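Local atomic coordinates of glucose-6-phosphate isomerase (Thermus thermophilus, PDB entry 1ZZG), a protein that probably catalyses the reversible isomerization of glucose 6-phosphate to fructose 6-phosphate, a step shared by glycolysis and gluconeogenesis. Residues G38-W43 with P181-G186. Numbering follows the deposited sequence.
Sequences GSMLGW and PKEVGG
E183 and M40 meet where the type I beta turn P181-V184, just after edge strand 176-179 of the parallel five-stranded SIS-type sheet, packs on the loop between helices 20-32 and 52-61. The E183 chain bends at chi2 (-58°), which brings its carboxylate up to the backbone of 38-40. Both oxygens are used: E183 OE2 takes G38 N at 2.8 Å from the syn side, 25° out of the carboxylate plane, and E183 OE1 takes M40 N at 2.9 Å, nearly along its C-O axis. This two-oxygen grip should fix the rotation of the carboxylate. The backbone carbonyl E183 O accepts G42 N at 2.9 Å, the donor standing 49° out of the carbonyl plane.

M40 crosses the E183 side chain at about a right angle. Its bends at chi2 and chi3 fold the thioether back, setting M40 SD near K182 O and M40 CE 3.6 Å from G185 N. V184 lays CG2 against the G42-W43 peptide, 3.6 Å from G42 C, while the W43 ring stacks on F188. G185 lies near E267, the predicted proton donor. One water donates to M40 O (2.8 Å) and accepts from G185 N (2.9 Å).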
loop_
_atom_site.group_PDB
_atom_site.type_symbol
_atom_site.label_atom_id
_atom_site.label_comp_id
_atom_site.label_asym_id
_atom_site.label_seq_id
_atom_site.Cartn_x
_atom_site.Cartn_y
_atom_site.Cartn_z
ATOM N N GLY A 38 -12.239 -23.215 20.793
ATOM C CA GLY A 38 -12.534 -22.957 19.395
ATOM C C GLY A 38 -13.267 -21.659 19.099
ATOM O O GLY A 38 -13.722 -21.456 17.978
ATOM N N SER A 39 -13.390 -20.776 20.085
ATOM C CA SER A 39 -14.080 -19.509 19.857
ATOM C C SER A 39 -13.161 -18.497 19.165
ATOM O O SER A 39 -13.611 -17.450 18.696
ATOM C CB SER A 39 -14.600 -18.938 21.180
ATOM O OG SER A 39 -13.539 -18.648 22.070
ATOM N N MET A 40 -11.872 -18.818 19.108
ATOM C CA MET A 40 -10.880 -17.956 18.459
ATOM C C MET A 40 -10.809 -16.533 19.031
ATOM O O MET A 40 -10.556 -15.575 18.300
ATOM C CB MET A 40 -11.164 -17.901 16.953
ATOM C CG MET A 40 -11.155 -19.265 16.270
ATOM S SD MET A 40 -9.635 -20.200 16.606
ATOM C CE MET A 40 -8.427 -19.271 15.645
ATOM N N LEU A 41 -11.014 -16.407 20.339
ATOM C CA LEU A 41 -10.976 -15.111 21.012
ATOM C C LEU A 41 -9.707 -14.913 21.849
ATOM O O LEU A 41 -9.653 -14.021 22.697
ATOM C CB LEU A 41 -12.216 -14.960 21.907
ATOM C CG LEU A 41 -13.560 -15.120 21.177
ATOM C CD1 LEU A 41 -14.715 -14.877 22.145
ATOM C CD2 LEU A 41 -13.629 -14.145 20.020
ATOM N N GLY A 42 -8.691 -15.739 21.601
ATOM C CA GLY A 42 -7.443 -15.644 22.343
ATOM C C GLY A 42 -6.729 -14.304 22.228
ATOM O O GLY A 42 -5.880 -13.976 23.056
ATOM N N TRP A 43 -7.055 -13.526 21.201
ATOM C CA TRP A 43 -6.417 -12.222 21.016
ATOM C C TRP A 43 -6.757 -11.245 22.139
ATOM O O TRP A 43 -6.087 -10.227 22.308
ATOM C CB TRP A 43 -6.807 -11.614 19.667
ATOM C CG TRP A 43 -8.272 -11.635 19.401
ATOM C CD1 TRP A 43 -8.976 -12.615 18.764
ATOM C CD2 TRP A 43 -9.226 -10.643 19.792
ATOM N NE1 TRP A 43 -10.312 -12.295 18.735
ATOM C CE2 TRP A 43 -10.493 -11.090 19.359
ATOM C CE3 TRP A 43 -9.133 -9.418 20.468
ATOM C CZ2 TRP A 43 -11.661 -10.356 19.580
ATOM C CZ3 TRP A 43 -10.296 -8.687 20.688
ATOM C CH2 TRP A 43 -11.543 -9.159 20.244
ATOM N N PRO A 181 -0.848 -18.936 19.854
ATOM C CA PRO A 181 -1.896 -19.631 20.607
ATOM C C PRO A 181 -2.983 -20.226 19.718
ATOM O O PRO A 181 -3.407 -19.622 18.733
ATOM C CB PRO A 181 -2.442 -18.544 21.530
ATOM C CG PRO A 181 -1.261 -17.652 21.737
ATOM C CD PRO A 181 -0.661 -17.565 20.357
ATOM N N LYS A 182 -3.429 -21.421 20.081
ATOM C CA LYS A 182 -4.475 -22.107 19.337
ATOM C C LYS A 182 -5.689 -21.206 19.093
ATOM O O LYS A 182 -6.222 -21.157 17.982
ATOM C CB LYS A 182 -4.914 -23.357 20.104
ATOM C CG LYS A 182 -6.002 -24.155 19.406
ATOM C CD LYS A 182 -6.446 -25.338 20.257
ATOM C CE LYS A 182 -7.524 -26.139 19.544
ATOM N NZ LYS A 182 -8.064 -27.233 20.403
ATOM N N GLU A 183 -6.117 -20.491 20.130
ATOM C CA GLU A 183 -7.287 -19.611 20.030
ATOM C C GLU A 183 -7.026 -18.248 19.378
ATOM O O GLU A 183 -7.894 -17.370 19.401
ATOM C CB GLU A 183 -7.903 -19.393 21.417
ATOM C CG GLU A 183 -8.431 -20.656 22.098
ATOM C CD GLU A 183 -9.491 -21.383 21.282
ATOM O OE1 GLU A 183 -10.248 -20.716 20.543
ATOM O OE2 GLU A 183 -9.582 -22.625 21.390
ATOM N N VAL A 184 -5.842 -18.075 18.799
ATOM C CA VAL A 184 -5.482 -16.818 18.137
ATOM C C VAL A 184 -5.385 -16.984 16.619
ATOM O O VAL A 184 -4.460 -17.620 16.112
ATOM C CB VAL A 184 -4.124 -16.270 18.661
ATOM C CG1 VAL A 184 -3.691 -15.053 17.842
ATOM C CG2 VAL A 184 -4.248 -15.895 20.128
ATOM N N GLY A 185 -6.338 -16.402 15.900
ATOM C CA GLY A 185 -6.324 -16.496 14.452
ATOM C C GLY A 185 -5.227 -15.641 13.837
ATOM O O GLY A 185 -4.757 -14.678 14.443
ATOM N N GLY A 186 -4.818 -15.993 12.624
ATOM C CA GLY A 186 -3.771 -15.246 11.946
ATOM C C GLY A 186 -3.911 -13.731 11.914
ATOM O O GLY A 186 -2.997 -13.018 12.335
HETATM O O HOH W 1 -8.827 -14.921 16.213
#